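Local structure of exopolygalacturonate lyase (Vibrio vulnificus, 5A29) at residues Gly126-Arg134 with Gly145-Leu155; Gly237-Asp248 with Ser259-Tyr270. The protein probably breaks down pectic polysaccharides by beta-elimination, as a metal-binding lyase of polysaccharide lyase family 2. One frame throughout, in Å; residues are numbered along the deposited sequence.

Interaction 1 (Gly126-Arg134 with Gly145-Leu155); sequences GLFYWGGHR and GPQNKNSVHEL. With MN (manganese (II) ion), chain C; EDO (1,2-ethanediol), chain E.
P146 sets its ring against the backbone of H133, CD lying 3.5 Å from H133 O. Q147 then runs out with CG anti to the backbone N (chi1 -169°) and its chain extended, which carries OE1 over one face of the H133 imidazole, 3.2 Å from CE1. A type II turn from Q147 to N150 brings the chain back, and N150 ND2 comes down over the rim of that same face. S151 rests CB on a face of the R134 guanidinium, 3.6 Å from NE. V152 CG2 meets H133 obliquely, while V152 O helps grip a water that donates to it and to W130 O and accepts from H133 N and E154 N, four bonds in all. The two loops flank the antiparallel hairpin of strands 135-137 and 143-144 and between them supply H133 and E154 to the manganese site. H153 takes L127 CD2 squarely over its ring centre, a CH-pi contact at 4.0 Å, with W130 NE1 at the ring edge; H184 and Y176 hold the two ring nitrogens. E154 is tied by its backbone, G132 N donating to E154 O at 2.9 Å and 171°. Its extended side chain puts OE1 2.0 Å from the manganese, which H133 NE2 reaches at 2.1 Å; carboxylate and imidazole planes stand 69° apart. H196 completes the three ligands from this chain; E154 OE2 accepts a hydrogen bond from a metal-bound water and is hydrogen-bonded to Y548 OH, and H550 O fixes the H133 ring through ND1. L155 CD2 ends the run obliquely against W130.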
loop_
_atom_site.group_PDB
_atom_site.type_symbol
_atom_site.label_atom_id
_atom_site.label_comp_id
_atom_site.label_asym_id
_atom_site.label_seq_id
_atom_site.Cartn_x
_atom_site.Cartn_y
_atom_site.Cartn_z
ATOM N N GLY A 126 -20.429 -10.667 -5.543
ATOM C CA GLY A 126 -19.642 -10.732 -4.299
ATOM C C GLY A 126 -18.621 -9.578 -4.189
ATOM O O GLY A 126 -18.062 -9.381 -3.121
ATOM N N LEU A 127 -18.446 -8.801 -5.256
ATOM C CA LEU A 127 -17.530 -7.633 -5.250
ATOM C C LEU A 127 -18.159 -6.445 -4.497
ATOM O O LEU A 127 -19.311 -6.064 -4.751
ATOM C CB LEU A 127 -17.183 -7.181 -6.662
ATOM C CG LEU A 127 -16.277 -8.135 -7.499
ATOM C CD1 LEU A 127 -16.107 -7.600 -8.912
ATOM C CD2 LEU A 127 -14.951 -8.379 -6.770
ATOM N N PHE A 128 -17.366 -5.792 -3.646
ATOM C CA PHE A 128 -17.834 -4.570 -2.993
ATOM C C PHE A 128 -17.919 -3.446 -3.978
ATOM O O PHE A 128 -17.001 -3.230 -4.844
ATOM C CB PHE A 128 -16.865 -4.140 -1.837
ATOM C CG PHE A 128 -16.737 -5.136 -0.731
ATOM C CD1 PHE A 128 -17.540 -6.272 -0.667
ATOM C CD2 PHE A 128 -15.831 -4.905 0.320
ATOM C CE1 PHE A 128 -17.407 -7.183 0.368
ATOM C CE2 PHE A 128 -15.696 -5.803 1.370
ATOM C CZ PHE A 128 -16.497 -6.952 1.404
ATOM N N TYR A 129 -18.873 -2.542 -3.734
ATOM C CA TYR A 129 -18.850 -1.249 -4.423
ATOM C C TYR A 129 -17.908 -0.242 -3.754
ATOM O O TYR A 129 -18.339 0.557 -2.909
ATOM C CB TYR A 129 -20.244 -0.619 -4.529
ATOM C CG TYR A 129 -21.239 -1.503 -5.338
ATOM C CD1 TYR A 129 -20.975 -1.812 -6.675
ATOM C CD2 TYR A 129 -22.431 -1.984 -4.756
ATOM C CE1 TYR A 129 -21.864 -2.610 -7.422
ATOM C CE2 TYR A 129 -23.337 -2.787 -5.497
ATOM C CZ TYR A 129 -23.039 -3.069 -6.827
ATOM O OH TYR A 129 -23.885 -3.822 -7.609
ATOM N N TRP A 130 -16.663 -0.201 -4.212
ATOM C CA TRP A 130 -15.604 0.615 -3.582
ATOM C C TRP A 130 -14.416 0.644 -4.545
ATOM O O TRP A 130 -14.498 0.105 -5.678
ATOM C CB TRP A 130 -15.208 0.024 -2.199
ATOM C CG TRP A 130 -14.439 -1.293 -2.273
ATOM C CD1 TRP A 130 -14.175 -2.047 -3.413
ATOM C CD2 TRP A 130 -13.864 -2.006 -1.191
ATOM N NE1 TRP A 130 -13.403 -3.144 -3.075
ATOM C CE2 TRP A 130 -13.255 -3.184 -1.721
ATOM C CE3 TRP A 130 -13.782 -1.771 0.190
ATOM C CZ2 TRP A 130 -12.571 -4.086 -0.927
ATOM C CZ3 TRP A 130 -13.136 -2.704 0.984
ATOM C CH2 TRP A 130 -12.522 -3.840 0.423
ATOM N N GLY A 131 -13.330 1.313 -4.146
ATOM C CA GLY A 131 -12.079 1.228 -4.903
ATOM C C GLY A 131 -11.879 2.398 -5.834
ATOM O O GLY A 131 -12.500 3.467 -5.695
ATOM N N GLY A 132 -10.956 2.214 -6.756
ATOM C CA GLY A 132 -10.448 3.317 -7.583
ATOM C C GLY A 132 -11.462 3.962 -8.533
ATOM O O GLY A 132 -11.267 5.121 -8.948
ATOM N N HIS A 133 -12.517 3.240 -8.894
ATOM C CA HIS A 133 -13.456 3.722 -9.961
ATOM C C HIS A 133 -14.871 3.460 -9.543
ATOM O O HIS A 133 -15.774 3.421 -10.403
ATOM C CB HIS A 133 -13.220 2.968 -11.289
ATOM C CG HIS A 133 -11.911 3.237 -11.959
ATOM N ND1 HIS A 133 -11.408 4.492 -12.179
ATOM C CD2 HIS A 133 -11.011 2.378 -12.492
ATOM C CE1 HIS A 133 -10.245 4.406 -12.821
ATOM N NE2 HIS A 133 -9.986 3.127 -13.023
ATOM N N ARG A 134 -15.123 3.266 -8.233
ATOM C CA ARG A 134 -16.507 3.134 -7.785
ATOM C C ARG A 134 -16.659 3.582 -6.318
ATOM O O ARG A 134 -15.885 3.172 -5.465
ATOM C CB ARG A 134 -17.000 1.669 -7.831
ATOM C CG ARG A 134 -18.522 1.554 -8.072
ATOM C CD ARG A 134 -18.783 1.845 -9.554
ATOM N NE ARG A 134 -20.179 2.153 -9.915
ATOM C CZ ARG A 134 -21.089 1.219 -10.093
ATOM N NH1 ARG A 134 -20.767 -0.048 -9.843
ATOM N NH2 ARG A 134 -22.324 1.547 -10.477
ATOM N N GLY A 145 -19.822 6.512 -10.314
ATOM C CA GLY A 145 -18.753 6.055 -11.224
ATOM C C GLY A 145 -18.009 7.303 -11.644
ATOM O O GLY A 145 -18.439 7.997 -12.564
ATOM N N PRO A 146 -16.904 7.636 -10.955
ATOM C CA PRO A 146 -16.156 8.880 -11.224
ATOM C C PRO A 146 -15.613 8.934 -12.646
ATOM O O PRO A 146 -15.332 10.030 -13.191
ATOM C CB PRO A 146 -14.971 8.811 -10.231
ATOM C CG PRO A 146 -14.924 7.369 -9.783
ATOM C CD PRO A 146 -16.340 6.861 -9.831
ATOM N N GLN A 147 -15.437 7.746 -13.226
ATOM C CA GLN A 147 -14.915 7.611 -14.577
ATOM C C GLN A 147 -16.037 7.116 -15.506
ATOM O O GLN A 147 -16.430 5.931 -15.432
ATOM C CB GLN A 147 -13.742 6.600 -14.649
ATOM C CG GLN A 147 -13.030 6.651 -15.982
ATOM C CD GLN A 147 -11.647 6.091 -15.857
ATOM O OE1 GLN A 147 -11.480 4.864 -15.695
ATOM N NE2 GLN A 147 -10.639 6.979 -15.873
ATOM N N ASN A 148 -16.467 8.003 -16.411
ATOM C CA ASN A 148 -17.478 7.664 -17.433
ATOM C C ASN A 148 -17.177 6.363 -18.195
ATOM O O ASN A 148 -16.047 6.199 -18.705
ATOM C CB ASN A 148 -17.597 8.806 -18.438
ATOM C CG ASN A 148 -18.815 8.646 -19.338
ATOM O OD1 ASN A 148 -19.908 8.303 -18.869
ATOM N ND2 ASN A 148 -18.627 8.845 -20.630
ATOM N N LYS A 149 -18.179 5.463 -18.251
ATOM C CA LYS A 149 -18.128 4.164 -18.957
ATOM C C LYS A 149 -17.110 3.209 -18.351
ATOM O O LYS A 149 -16.663 2.262 -18.996
ATOM C CB LYS A 149 -17.809 4.338 -20.445
ATOM C CG LYS A 149 -18.826 5.149 -21.247
ATOM C CD LYS A 149 -18.385 5.207 -22.706
ATOM C CE LYS A 149 -18.133 6.635 -23.182
ATOM N NZ LYS A 149 -19.394 7.432 -23.262
ATOM N N ASN A 150 -16.731 3.461 -17.103
ATOM C CA ASN A 150 -15.763 2.597 -16.443
ATOM C C ASN A 150 -16.127 2.397 -14.970
ATOM O O ASN A 150 -15.307 2.623 -14.080
ATOM C CB ASN A 150 -14.330 3.134 -16.616
ATOM C CG ASN A 150 -13.283 2.086 -16.242
ATOM O OD1 ASN A 150 -13.473 0.920 -16.538
ATOM N ND2 ASN A 150 -12.224 2.485 -15.521
ATOM N N SER A 151 -17.361 1.965 -14.741
ATOM C CA SER A 151 -17.822 1.596 -13.435
ATOM C C SER A 151 -17.378 0.170 -13.084
ATOM O O SER A 151 -18.114 -0.808 -13.322
ATOM C CB SER A 151 -19.349 1.740 -13.370
ATOM O OG SER A 151 -19.595 3.130 -13.422
ATOM N N VAL A 152 -16.166 0.058 -12.522
ATOM C CA VAL A 152 -15.536 -1.219 -12.366
ATOM C C VAL A 152 -14.921 -1.301 -10.962
ATOM O O VAL A 152 -14.827 -0.268 -10.286
ATOM C CB VAL A 152 -14.448 -1.422 -13.433
ATOM C CG1 VAL A 152 -15.135 -1.454 -14.812
ATOM C CG2 VAL A 152 -13.362 -0.314 -13.374
ATOM N N HIS A 153 -14.547 -2.513 -10.538
ATOM C CA HIS A 153 -13.858 -2.749 -9.260
ATOM C C HIS A 153 -12.353 -2.657 -9.489
ATOM O O HIS A 153 -11.811 -3.488 -10.260
ATOM C CB HIS A 153 -14.224 -4.162 -8.783
ATOM C CG HIS A 153 -13.508 -4.604 -7.541
ATOM N ND1 HIS A 153 -12.336 -5.333 -7.557
ATOM C CD2 HIS A 153 -13.832 -4.440 -6.229
ATOM C CE1 HIS A 153 -11.944 -5.563 -6.310
ATOM N NE2 HIS A 153 -12.855 -5.054 -5.485
ATOM N N GLU A 154 -11.665 -1.676 -8.857
ATOM C CA GLU A 154 -10.229 -1.524 -9.015
ATOM C C GLU A 154 -9.548 -1.371 -7.615
ATOM O O GLU A 154 -9.911 -0.459 -6.867
ATOM C CB GLU A 154 -9.913 -0.272 -9.817
ATOM C CG GLU A 154 -8.417 0.103 -9.888
ATOM C CD GLU A 154 -8.133 1.256 -10.823
ATOM O OE1 GLU A 154 -8.332 1.088 -12.064
ATOM O OE2 GLU A 154 -7.625 2.385 -10.398
ATOM N N LEU A 155 -8.557 -2.201 -7.338
ATOM C CA LEU A 155 -7.657 -2.050 -6.182
ATOM C C LEU A 155 -6.215 -1.950 -6.665
ATOM O O LEU A 155 -5.857 -2.363 -7.803
ATOM C CB LEU A 155 -7.782 -3.242 -5.233
ATOM C CG LEU A 155 -9.152 -3.581 -4.617
ATOM C CD1 LEU A 155 -8.929 -4.647 -3.579
ATOM C CD2 LEU A 155 -9.715 -2.321 -3.993
HETATM MN MN MN C . -8.146 2.275 -13.648
HETATM C C1 EDO E . -5.663 -7.024 -8.843
HETATM O O1 EDO E . -5.093 -6.636 -7.575
HETATM C C2 EDO E . -5.728 -5.715 -9.617
HETATM O O2 EDO E . -6.758 -4.858 -9.017
HETATM O O HOH W 1 -13.425 0.500 -8.017
HETATM O O HOH W 2 -16.213 4.918 -12.659
HETATM O O HOH W 3 -7.081 3.897 -12.487
#

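Interaction 2 (Gly237-Asp248 with Ser259-Tyr270); sequences GSDLIYAAYQLD and SAAWGQYLMTQY. With SRT (S,R meso-tartaric acid), chain D.
I241 turns CG1 away from its own carbonyl carbon (chi1 -73°) and CG2 away from its backbone N, splitting its branches: CG1 goes to L266 CG at 3.8 Å, CG2 to M267. The M267 chain is extended until chi3 (-56°), where the bend swings CE onto I241 CG2, a tight 3.4 Å, and also against Y245 CE2. I241 is thereby a knob in the hole formed by G263, L266, M267 and Y270; the Y245 ring fills the next, among A260, G263, Q264 and M267, its OH 3.2 Å from Q264 CA. The axes of helical segments 237-248 and 259-270 run antiparallel at 154° and approach to 7.7 Å, G263 letting A244 CB come within 4.0 Å of its CA. They belong to consecutive long helices joined through the short helix 253-256, in keeping with the alpha/alpha barrel of this lyase family. At one end D248 packs CG on A260 CB, and a water links D248 OD1 to A260 N, while OD2 forms a salt bridge to R350. At the other, Y270 brings OH to 3.5 Å from G237 CA, with T232 O as its hydrogen-bond partner, and its CB lies 3.2 Å from tartrate O2.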
loop_
_atom_site.group_PDB
_atom_site.type_symbol
_atom_site.label_atom_id
_atom_site.label_comp_id
_atom_site.label_asym_id
_atom_site.label_seq_id
_atom_site.Cartn_x
_atom_site.Cartn_y
_atom_site.Cartn_z
ATOM N N GLY A 237 -0.388 -7.989 -8.083
ATOM C CA GLY A 237 -0.241 -9.352 -7.591
ATOM C C GLY A 237 -0.314 -9.334 -6.046
ATOM O O GLY A 237 -0.853 -10.258 -5.439
ATOM N N SER A 238 0.211 -8.266 -5.408
ATOM C CA SER A 238 0.415 -8.276 -3.958
ATOM C C SER A 238 -0.982 -8.361 -3.262
ATOM O O SER A 238 -1.145 -9.121 -2.308
ATOM C CB SER A 238 1.221 -6.974 -3.506
ATOM O OG SER A 238 1.481 -7.094 -2.080
ATOM N N ASP A 239 -1.996 -7.604 -3.697
ATOM C CA ASP A 239 -3.338 -7.675 -3.014
ATOM C C ASP A 239 -3.938 -9.070 -3.235
ATOM O O ASP A 239 -4.649 -9.591 -2.390
ATOM C CB ASP A 239 -4.319 -6.705 -3.676
ATOM C CG ASP A 239 -4.544 -5.397 -2.861
ATOM O OD1 ASP A 239 -4.754 -5.409 -1.610
ATOM O OD2 ASP A 239 -4.596 -4.369 -3.517
ATOM N N LEU A 240 -3.779 -9.624 -4.441
ATOM C CA LEU A 240 -4.303 -10.998 -4.658
ATOM C C LEU A 240 -3.694 -12.056 -3.775
ATOM O O LEU A 240 -4.427 -12.884 -3.230
ATOM C CB LEU A 240 -4.166 -11.405 -6.158
ATOM C CG LEU A 240 -5.171 -10.606 -7.030
ATOM C CD1 LEU A 240 -4.746 -10.709 -8.507
ATOM C CD2 LEU A 240 -6.639 -11.049 -6.862
ATOM N N ILE A 241 -2.389 -11.987 -3.601
ATOM C CA ILE A 241 -1.619 -12.933 -2.762
ATOM C C ILE A 241 -2.116 -12.753 -1.310
ATOM O O ILE A 241 -2.451 -13.736 -0.659
ATOM C CB ILE A 241 -0.108 -12.619 -2.821
ATOM C CG1 ILE A 241 0.496 -13.046 -4.204
ATOM C CG2 ILE A 241 0.659 -13.366 -1.775
ATOM C CD1 ILE A 241 1.750 -12.304 -4.546
ATOM N N TYR A 242 -2.188 -11.496 -0.863
ATOM C CA TYR A 242 -2.633 -11.194 0.502
ATOM C C TYR A 242 -4.047 -11.789 0.735
ATOM O O TYR A 242 -4.290 -12.427 1.772
ATOM C CB TYR A 242 -2.580 -9.643 0.770
ATOM C CG TYR A 242 -3.078 -9.272 2.187
ATOM C CD1 TYR A 242 -2.514 -9.854 3.340
ATOM C CD2 TYR A 242 -4.057 -8.288 2.344
ATOM C CE1 TYR A 242 -2.988 -9.501 4.613
ATOM C CE2 TYR A 242 -4.533 -7.946 3.610
ATOM C CZ TYR A 242 -3.982 -8.536 4.722
ATOM O OH TYR A 242 -4.533 -8.240 5.979
ATOM N N ALA A 243 -4.962 -11.564 -0.212
ATOM C CA ALA A 243 -6.359 -11.991 -0.034
ATOM C C ALA A 243 -6.470 -13.509 0.029
ATOM O O ALA A 243 -7.142 -14.038 0.906
ATOM C CB ALA A 243 -7.253 -11.423 -1.097
ATOM N N ALA A 244 -5.722 -14.203 -0.818
ATOM C CA ALA A 244 -5.824 -15.692 -0.907
ATOM C C ALA A 244 -5.283 -16.257 0.387
ATOM O O ALA A 244 -5.892 -17.135 0.993
ATOM C CB ALA A 244 -4.978 -16.187 -2.053
ATOM N N TYR A 245 -4.197 -15.670 0.900
ATOM C CA TYR A 245 -3.651 -16.203 2.136
ATOM C C TYR A 245 -4.516 -15.876 3.363
ATOM O O TYR A 245 -4.556 -16.646 4.332
ATOM C CB TYR A 245 -2.254 -15.706 2.332
ATOM C CG TYR A 245 -1.181 -16.565 1.728
ATOM C CD1 TYR A 245 -0.824 -17.779 2.322
ATOM C CD2 TYR A 245 -0.490 -16.147 0.564
ATOM C CE1 TYR A 245 0.207 -18.570 1.817
ATOM C CE2 TYR A 245 0.566 -16.938 0.051
ATOM C CZ TYR A 245 0.912 -18.131 0.690
ATOM O OH TYR A 245 1.974 -18.912 0.233
ATOM N N GLN A 246 -5.206 -14.737 3.328
ATOM C CA GLN A 246 -6.133 -14.405 4.449
ATOM C C GLN A 246 -7.401 -15.305 4.371
ATOM O O GLN A 246 -7.942 -15.734 5.397
ATOM C CB GLN A 246 -6.568 -12.920 4.403
ATOM C CG GLN A 246 -5.428 -11.972 4.716
ATOM C CD GLN A 246 -4.628 -12.434 5.925
ATOM O OE1 GLN A 246 -5.139 -12.390 7.041
ATOM N NE2 GLN A 246 -3.422 -12.963 5.708
ATOM N N LEU A 247 -7.819 -15.660 3.193
ATOM C CA LEU A 247 -8.924 -16.651 3.115
ATOM C C LEU A 247 -8.506 -17.974 3.786
ATOM O O LEU A 247 -9.257 -18.531 4.647
ATOM C CB LEU A 247 -9.429 -16.813 1.661
ATOM C CG LEU A 247 -10.441 -17.964 1.404
ATOM C CD1 LEU A 247 -11.766 -17.740 2.124
ATOM C CD2 LEU A 247 -10.719 -18.124 -0.103
ATOM N N ASP A 248 -7.315 -18.461 3.449
ATOM C CA ASP A 248 -6.835 -19.697 4.056
ATOM C C ASP A 248 -6.747 -19.543 5.555
ATOM O O ASP A 248 -6.977 -20.494 6.298
ATOM C CB ASP A 248 -5.412 -20.051 3.564
ATOM C CG ASP A 248 -4.827 -21.280 4.280
ATOM O OD1 ASP A 248 -5.217 -22.392 3.917
ATOM O OD2 ASP A 248 -3.946 -21.176 5.157
ATOM N N SER A 259 -6.800 -22.060 -1.720
ATOM C CA SER A 259 -6.461 -20.588 -1.703
ATOM C C SER A 259 -5.001 -20.369 -1.332
ATOM O O SER A 259 -4.307 -19.611 -2.011
ATOM C CB SER A 259 -7.493 -19.768 -0.829
ATOM O OG SER A 259 -7.286 -20.108 0.534
ATOM N N ALA A 260 -4.476 -21.062 -0.326
ATOM C CA ALA A 260 -3.094 -20.903 0.048
ATOM C C ALA A 260 -2.178 -21.408 -1.076
ATOM O O ALA A 260 -1.108 -20.817 -1.345
ATOM C CB ALA A 260 -2.754 -21.627 1.355
ATOM N N ALA A 261 -2.532 -22.539 -1.696
ATOM C CA ALA A 261 -1.749 -22.993 -2.858
ATOM C C ALA A 261 -1.675 -21.926 -4.018
ATOM O O ALA A 261 -0.610 -21.772 -4.649
ATOM C CB ALA A 261 -2.260 -24.416 -3.385
ATOM N N TRP A 262 -2.771 -21.245 -4.323
ATOM C CA TRP A 262 -2.798 -20.259 -5.437
ATOM C C TRP A 262 -2.040 -18.988 -5.008
ATOM O O TRP A 262 -1.275 -18.425 -5.781
ATOM C CB TRP A 262 -4.219 -19.870 -5.741
ATOM C CG TRP A 262 -4.727 -20.795 -6.834
ATOM C CD1 TRP A 262 -5.588 -21.876 -6.690
ATOM C CD2 TRP A 262 -4.312 -20.769 -8.196
ATOM N NE1 TRP A 262 -5.758 -22.489 -7.919
ATOM C CE2 TRP A 262 -4.992 -21.850 -8.862
ATOM C CE3 TRP A 262 -3.421 -19.962 -8.924
ATOM C CZ2 TRP A 262 -4.807 -22.137 -10.232
ATOM C CZ3 TRP A 262 -3.234 -20.231 -10.301
ATOM C CH2 TRP A 262 -3.941 -21.331 -10.940
ATOM N N GLY A 263 -2.211 -18.603 -3.740
ATOM C CA GLY A 263 -1.344 -17.494 -3.187
ATOM C C GLY A 263 0.130 -17.828 -3.268
ATOM O O GLY A 263 0.981 -16.973 -3.700
ATOM N N GLN A 264 0.497 -19.068 -2.884
ATOM C CA GLN A 264 1.859 -19.486 -2.963
ATOM C C GLN A 264 2.371 -19.489 -4.441
ATOM O O GLN A 264 3.499 -19.065 -4.701
ATOM C CB GLN A 264 2.050 -20.891 -2.354
ATOM C CG GLN A 264 3.462 -21.397 -2.427
ATOM C CD GLN A 264 3.571 -22.839 -1.930
ATOM O OE1 GLN A 264 2.883 -23.729 -2.416
ATOM N NE2 GLN A 264 4.459 -23.064 -0.991
ATOM N N TYR A 265 1.568 -20.004 -5.355
ATOM C CA TYR A 265 2.023 -20.086 -6.789
ATOM C C TYR A 265 2.343 -18.656 -7.281
ATOM O O TYR A 265 3.377 -18.392 -7.893
ATOM C CB TYR A 265 0.916 -20.704 -7.621
ATOM C CG TYR A 265 1.218 -20.651 -9.111
ATOM C CD1 TYR A 265 2.154 -21.555 -9.686
ATOM C CD2 TYR A 265 0.679 -19.644 -9.909
ATOM C CE1 TYR A 265 2.482 -21.482 -11.054
ATOM C CE2 TYR A 265 1.008 -19.549 -11.263
ATOM C CZ TYR A 265 1.897 -20.491 -11.839
ATOM O OH TYR A 265 2.214 -20.395 -13.220
ATOM N N LEU A 266 1.391 -17.757 -7.066
ATOM C CA LEU A 266 1.544 -16.376 -7.569
ATOM C C LEU A 266 2.741 -15.684 -6.922
ATOM O O LEU A 266 3.605 -15.091 -7.588
ATOM C CB LEU A 266 0.226 -15.611 -7.368
ATOM C CG LEU A 266 0.214 -14.145 -7.846
ATOM C CD1 LEU A 266 0.632 -14.003 -9.344
ATOM C CD2 LEU A 266 -1.185 -13.572 -7.658
ATOM N N MET A 267 2.871 -15.783 -5.605
ATOM C CA MET A 267 4.046 -15.205 -4.915
ATOM C C MET A 267 5.378 -15.771 -5.461
ATOM O O MET A 267 6.387 -15.043 -5.663
ATOM C CB MET A 267 3.941 -15.434 -3.403
ATOM C CG MET A 267 5.110 -14.897 -2.624
ATOM S SD MET A 267 5.062 -15.277 -0.818
ATOM C CE MET A 267 3.511 -14.601 -0.342
ATOM N N THR A 268 5.387 -17.087 -5.702
ATOM C CA THR A 268 6.593 -17.767 -6.177
ATOM C C THR A 268 7.024 -17.301 -7.584
ATOM O O THR A 268 8.204 -17.340 -7.875
ATOM C CB THR A 268 6.270 -19.307 -6.242
ATOM O OG1 THR A 268 6.195 -19.744 -4.885
ATOM C CG2 THR A 268 7.417 -20.064 -6.853
ATOM N N GLN A 269 6.066 -16.957 -8.438
ATOM C CA GLN A 269 6.430 -16.545 -9.839
ATOM C C GLN A 269 7.417 -15.327 -9.791
ATOM O O GLN A 269 8.383 -15.239 -10.625
ATOM C CB GLN A 269 5.199 -16.265 -10.682
ATOM C CG GLN A 269 4.209 -17.460 -10.915
ATOM C CD GLN A 269 4.991 -18.768 -11.105
ATOM O OE1 GLN A 269 5.651 -18.950 -12.131
ATOM N NE2 GLN A 269 5.017 -19.615 -10.072
ATOM N N TYR A 270 7.179 -14.400 -8.846
ATOM C CA TYR A 270 8.113 -13.238 -8.709
ATOM C C TYR A 270 9.481 -13.634 -8.335
ATOM O O TYR A 270 10.490 -13.100 -8.887
ATOM C CB TYR A 270 7.578 -12.154 -7.732
ATOM C CG TYR A 270 6.269 -11.567 -8.221
ATOM C CD1 TYR A 270 6.243 -10.470 -9.060
ATOM C CD2 TYR A 270 5.047 -12.116 -7.807
ATOM C CE1 TYR A 270 5.023 -9.918 -9.441
ATOM C CE2 TYR A 270 3.851 -11.608 -8.259
ATOM C CZ TYR A 270 3.862 -10.533 -9.086
ATOM O OH TYR A 270 2.665 -10.016 -9.469
HETATM O O1 SRT D . 7.995 -8.189 -6.212
HETATM O O11 SRT D . 9.792 -9.349 -6.602
HETATM C C1 SRT D . 8.867 -9.011 -5.852
HETATM C C2 SRT D . 8.612 -9.646 -4.499
HETATM O O2 SRT D . 8.291 -10.940 -4.871
HETATM C C3 SRT D . 9.684 -9.747 -3.386
HETATM O O3 SRT D . 10.971 -9.355 -3.797
HETATM C C4 SRT D . 9.410 -8.999 -2.093
HETATM O O4 SRT D . 9.766 -9.668 -1.084
HETATM O O41 SRT D . 8.852 -7.843 -2.071
HETATM O O HOH W 4 -6.006 -23.152 1.391
#

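In the fold
In sequence the segments of interaction 1 both precede those of interaction 2; their centres lie 23 Å apart, yet L155 CB packs 3.8 Å from D239 OD2. F180 of helix 170-184 touches L155 of interaction 1 and D239 and L240 of interaction 2. A 1,2-ethanediol, probably from the crystallisation liquor, marks the same seam, hydrogen-bonded to L155 O and A236 O. The manganese belongs to interaction 1; between nearest atoms, the side chains of L240 and E154 are about 12 Å apart. The side chain of E154 is about 8 Å from a bound tartrate, nearest atoms again. Another tartrate sits beside Y270, where N339 also binds it.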